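Local coordinates for protein phosphoserine aminotransferase (Bacillus alcalophilus, PDB 1W23) that catalyses the reversible, pyridoxal-phosphate-dependent transfer of an amino group between phosphoserine and 2-oxoglutarate, the second step of serine biosynthesis from 3-phosphoglycerate, working as a homodimer, at residues 269-272 and 273-277; 347-350 and 351-355. All coordinates share one frame; numbering follows the deposited sequence. Where two conformers were deposited one is given.

Contact 1: 269-272 and 273-277; sequences EKAK and IIYDT
K272 overlaps the carboxylate of D276, one turn on, with its aliphatic stem and its ammonium, an i to i+4 salt bridge on the outer side of the amphipathic helix 259-279. In the conformer described NZ meets D276 OD2 at 2.8 Å, taking the syn lone pair, which faces OD1. With CG anti to the backbone N (chi1 170°) the lysine chain stands out from the helix, and D276, its CG beside its own N, leans back to meet it; a bend at chi4 turns NZ toward the acid. K272 CG itself lies 3.4 Å from D276 OD2, so the stem is packed against the carboxylate as well. D276 CB and CG also sit close over the K272 carbonyl, whose O accepts D276 N at 2.8 Å. An asparagine in place of D276 would probably leave the K272 ammonium without its counter-charge and the lysine chain freer to swing into solvent. The inner side of the same turns is mostly apolar, with its few polar ends bonded. Y275 N bonds A271 O at 2.9 Å, almost straight (176° at the hydrogen), while the Y275 ring passes the same carbonyl obliquely and brings CE1 to 4.2 Å from A271 CB. Its hydroxyl goes on to the backbone O of S295, and V299 of strand 298-302 packs on the ring. K270, unlike K272, turns inward, and in the conformer described its NZ is held by N267 and the carbonyls of I337 and Y338. I273 uses CG1 to cover E269 O, the acceptor of its own N-H. At the far end I273 O takes two donors from T277, a longer bond from N and a short one from the hydroxyl, OG1 standing 2.7 Å from that oxygen.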
loop_
_atom_site.group_PDB
_atom_site.type_symbol
_atom_site.label_atom_id
_atom_site.label_comp_id
_atom_site.label_asym_id
_atom_site.label_seq_id
_atom_site.Cartn_x
_atom_site.Cartn_y
_atom_site.Cartn_z
ATOM N N GLU A 269 2.779 -32.330 -2.319
ATOM C CA GLU A 269 3.365 -33.054 -3.426
ATOM C C GLU A 269 4.548 -32.292 -4.001
ATOM O O GLU A 269 5.610 -32.908 -4.294
ATOM C CB GLU A 269 2.327 -33.281 -4.525
ATOM C CG GLU A 269 2.849 -34.157 -5.585
ATOM C CD GLU A 269 1.948 -34.606 -6.699
ATOM O OE1 GLU A 269 0.749 -34.294 -6.621
ATOM O OE2 GLU A 269 2.598 -35.306 -7.568
ATOM N N LYS A 270 4.435 -30.996 -4.218
ATOM C CA LYS A 270 5.509 -30.289 -4.885
ATOM C C LYS A 270 6.709 -30.138 -3.921
ATOM O O LYS A 270 7.834 -30.271 -4.369
ATOM C CB LYS A 270 4.975 -29.105 -5.584
ATOM C CG LYS A 270 4.612 -27.941 -4.828
ATOM C CD LYS A 270 3.722 -26.927 -5.664
ATOM C CE LYS A 270 4.058 -25.590 -5.078
ATOM N NZ LYS A 270 3.484 -25.247 -3.761
ATOM N N ALA A 271 6.478 -29.943 -2.617
ATOM C CA ALA A 271 7.572 -29.919 -1.667
ATOM C C ALA A 271 8.297 -31.254 -1.653
ATOM O O ALA A 271 9.534 -31.287 -1.580
ATOM C CB ALA A 271 7.045 -29.555 -0.274
ATOM N N LYS A 272 7.549 -32.361 -1.686
ATOM C CA LYS A 272 8.195 -33.694 -1.627
ATOM C C LYS A 272 9.112 -33.883 -2.825
ATOM O O LYS A 272 10.150 -34.558 -2.670
ATOM C CB LYS A 272 7.117 -34.763 -1.571
ATOM C CG LYS A 272 7.575 -36.205 -1.730
ATOM C CD LYS A 272 6.404 -37.166 -1.850
ATOM C CE LYS A 272 6.762 -38.563 -2.307
ATOM N NZ LYS A 272 7.882 -39.219 -1.635
ATOM N N ILE A 273 8.787 -33.358 -3.991
ATOM C CA ILE A 273 9.714 -33.479 -5.143
ATOM C C ILE A 273 11.062 -32.935 -4.783
ATOM O O ILE A 273 12.097 -33.555 -5.088
ATOM C CB ILE A 273 9.126 -32.758 -6.370
ATOM C CG1 ILE A 273 7.872 -33.487 -6.926
ATOM C CG2 ILE A 273 10.163 -32.585 -7.476
ATOM C CD1 ILE A 273 7.064 -32.659 -7.887
ATOM N N ILE A 274 11.093 -31.745 -4.162
ATOM C CA ILE A 274 12.374 -31.110 -3.863
ATOM C C ILE A 274 13.055 -31.772 -2.680
ATOM O O ILE A 274 14.262 -32.064 -2.744
ATOM C CB ILE A 274 12.168 -29.584 -3.662
ATOM C CG1 ILE A 274 11.503 -28.952 -4.902
ATOM C CG2 ILE A 274 13.517 -28.938 -3.371
ATOM C CD1 ILE A 274 11.079 -27.525 -4.715
ATOM N N TYR A 275 12.339 -32.031 -1.588
ATOM C CA TYR A 275 12.950 -32.709 -0.453
ATOM C C TYR A 275 13.477 -34.105 -0.810
ATOM O O TYR A 275 14.549 -34.488 -0.326
ATOM C CB TYR A 275 12.028 -32.745 0.760
ATOM C CG TYR A 275 11.850 -31.420 1.459
ATOM C CD1 TYR A 275 10.628 -30.816 1.572
ATOM C CD2 TYR A 275 12.939 -30.747 2.015
ATOM C CE1 TYR A 275 10.450 -29.592 2.205
ATOM C CE2 TYR A 275 12.788 -29.540 2.662
ATOM C CZ TYR A 275 11.537 -28.963 2.742
ATOM O OH TYR A 275 11.431 -27.743 3.405
ATOM N N ASP A 276 12.745 -34.849 -1.635
ATOM C CA ASP A 276 13.257 -36.163 -2.039
ATOM C C ASP A 276 14.577 -35.998 -2.811
ATOM O O ASP A 276 15.493 -36.833 -2.675
ATOM C CB ASP A 276 12.223 -36.909 -2.864
ATOM C CG ASP A 276 11.104 -37.523 -2.122
ATOM O OD1 ASP A 276 11.100 -37.559 -0.881
ATOM O OD2 ASP A 276 10.180 -38.064 -2.792
ATOM N N THR A 277 14.660 -34.964 -3.640
ATOM C CA THR A 277 15.897 -34.742 -4.418
ATOM C C THR A 277 17.064 -34.492 -3.464
ATOM O O THR A 277 18.180 -34.999 -3.636
ATOM C CB THR A 277 15.729 -33.595 -5.385
ATOM O OG1 THR A 277 14.576 -33.820 -6.242
ATOM C CG2 THR A 277 16.904 -33.427 -6.302
#

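Contact 2: 347-350 and 351-355; sequences IALR and ELMIQ
L349 packs its branched end against two side chains of the following turn, CG 3.8 Å from M353 SD and CD1 4.0 Å from L352 CD2. These i to i+3 and i to i+4 contacts form the inward ridge of the C-terminal helix 343-359. With chi1 at 179°, L349 CG stands beside its own carbonyl carbon and so leans toward the turn that follows; M353 answers with CG only 3.2 Å from L349 O, which also accepts M353 N. This side is tight because other elements close over it: F321 on L349 and L352, and F312 of helix 306-318 on L352 and M353. The opposite flank is looser, though I347 also packs on I273 of helix 259-279. There I347 and E351 lie side by side and point the same way, and in the conformer described the nearest approach of their side chains is I347 CG2 to E351 OE1 at 3.6 Å, a methyl beside a carboxylate oxygen on exposed residues. Between the two flanks R350 runs out extended from CG to NE, and I354 sets CD1 over the centre of one guanidinium face, 3.7 Å above its plane; the same methyl touches R350 CG at 3.7 Å. R350 NH1 finds its polar partners in T277 and E280. No side-chain hydrogen bond or salt bridge joins these turns; the backbone supplies the hydrogen bonds. The I354 methyl therefore probably helps to fix how the guanidinium is turned, leaving its charge to pair with E280, just past the end of helix 259-279.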
loop_
_atom_site.group_PDB
_atom_site.type_symbol
_atom_site.label_atom_id
_atom_site.label_comp_id
_atom_site.label_asym_id
_atom_site.label_seq_id
_atom_site.Cartn_x
_atom_site.Cartn_y
_atom_site.Cartn_z
ATOM N N ILE A 347 9.474 -30.001 -10.757
ATOM C CA ILE A 347 10.098 -31.080 -11.550
ATOM C C ILE A 347 11.326 -30.553 -12.245
ATOM O O ILE A 347 12.368 -31.238 -12.270
ATOM C CB ILE A 347 9.057 -31.646 -12.509
ATOM C CG1 ILE A 347 7.854 -32.283 -11.795
ATOM C CG2 ILE A 347 9.735 -32.595 -13.505
ATOM C CD1 ILE A 347 6.636 -32.644 -12.620
ATOM N N ALA A 348 11.279 -29.363 -12.852
ATOM C CA ALA A 348 12.423 -28.789 -13.543
ATOM C C ALA A 348 13.596 -28.572 -12.558
ATOM O O ALA A 348 14.761 -28.830 -12.892
ATOM C CB ALA A 348 12.055 -27.507 -14.272
ATOM N N LEU A 349 13.284 -28.074 -11.349
ATOM C CA LEU A 349 14.321 -27.885 -10.340
ATOM C C LEU A 349 14.975 -29.213 -9.972
ATOM O O LEU A 349 16.216 -29.283 -9.864
ATOM C CB LEU A 349 13.757 -27.144 -9.134
ATOM C CG LEU A 349 14.757 -26.918 -7.987
ATOM C CD1 LEU A 349 15.934 -26.084 -8.438
ATOM C CD2 LEU A 349 14.069 -26.238 -6.816
ATOM N N ARG A 350 14.176 -30.246 -9.760
ATOM C CA ARG A 350 14.740 -31.586 -9.492
ATOM C C ARG A 350 15.693 -31.982 -10.620
ATOM O O ARG A 350 16.808 -32.470 -10.349
ATOM C CB ARG A 350 13.617 -32.600 -9.321
ATOM C CG ARG A 350 14.087 -34.034 -9.397
ATOM C CD ARG A 350 12.960 -35.004 -9.035
ATOM N NE ARG A 350 13.290 -36.398 -9.135
ATOM C CZ ARG A 350 13.833 -37.107 -8.147
ATOM N NH1 ARG A 350 14.124 -36.573 -6.944
ATOM N NH2 ARG A 350 14.079 -38.395 -8.445
ATOM N N GLU A 351 15.302 -31.815 -11.864
ATOM C CA GLU A 351 16.138 -32.231 -12.979
ATOM C C GLU A 351 17.447 -31.431 -13.010
ATOM O O GLU A 351 18.541 -31.980 -13.237
ATOM C CB GLU A 351 15.319 -32.069 -14.293
ATOM C CG GLU A 351 14.215 -33.155 -14.356
ATOM C CD GLU A 351 13.230 -33.058 -15.456
ATOM O OE1 GLU A 351 12.314 -33.926 -15.596
ATOM O OE2 GLU A 351 13.321 -32.106 -16.280
ATOM N N LEU A 352 17.378 -30.117 -12.765
ATOM C CA LEU A 352 18.580 -29.299 -12.674
ATOM C C LEU A 352 19.492 -29.820 -11.585
ATOM O O LEU A 352 20.713 -29.946 -11.769
ATOM C CB LEU A 352 18.167 -27.855 -12.364
ATOM C CG LEU A 352 19.277 -26.840 -12.089
ATOM C CD1 LEU A 352 19.728 -26.142 -13.357
ATOM C CD2 LEU A 352 18.846 -25.683 -11.194
ATOM N N MET A 353 18.910 -30.081 -10.420
ATOM C CA MET A 353 19.685 -30.535 -9.271
ATOM C C MET A 353 20.368 -31.882 -9.530
ATOM O O MET A 353 21.547 -32.104 -9.157
ATOM C CB MET A 353 18.816 -30.608 -8.015
ATOM C CG MET A 353 18.430 -29.225 -7.494
ATOM S SD MET A 353 17.217 -29.188 -6.177
ATOM C CE MET A 353 18.214 -29.749 -4.755
ATOM N N ILE A 354 19.655 -32.813 -10.140
ATOM C CA ILE A 354 20.228 -34.136 -10.429
ATOM C C ILE A 354 21.359 -33.993 -11.427
ATOM O O ILE A 354 22.439 -34.556 -11.259
ATOM C CB ILE A 354 19.143 -35.113 -10.898
ATOM C CG1 ILE A 354 18.189 -35.450 -9.759
ATOM C CG2 ILE A 354 19.788 -36.397 -11.486
ATOM C CD1 ILE A 354 16.960 -36.190 -10.180
ATOM N N GLN A 355 21.123 -33.227 -12.488
ATOM C CA GLN A 355 22.146 -33.063 -13.518
ATOM C C GLN A 355 23.382 -32.372 -12.963
ATOM O O GLN A 355 24.518 -32.778 -13.265
ATOM C CB GLN A 355 21.553 -32.322 -14.738
ATOM C CG GLN A 355 22.563 -32.054 -15.872
ATOM C CD GLN A 355 22.019 -31.171 -16.994
ATOM O OE1 GLN A 355 20.900 -31.304 -17.507
ATOM N NE2 GLN A 355 22.790 -30.174 -17.393
#

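Overall arrangement
Contacts 1 and 2 are each internal to one helix, 259-279 and 343-359, and these two helices lie against each other, the contact centres 11 Å apart. Contact 1 is the more buried, with four buried touching residues against two. Apolar residues face mostly inward; K270 is a buried exception, and R350 sits at the seam. Contact 1 carries an intrahelical salt bridge on its surface, whereas the side-chain contacts of contact 2 are van der Waals and its arginine pairs with E280, outside both segments. The seam is mixed: T277 OG1 and R350 NH1, 2.9 Å apart, make a probable hydrogen bond, flanked by packing of I274 on L349, I273 on R350 and T277 on M353.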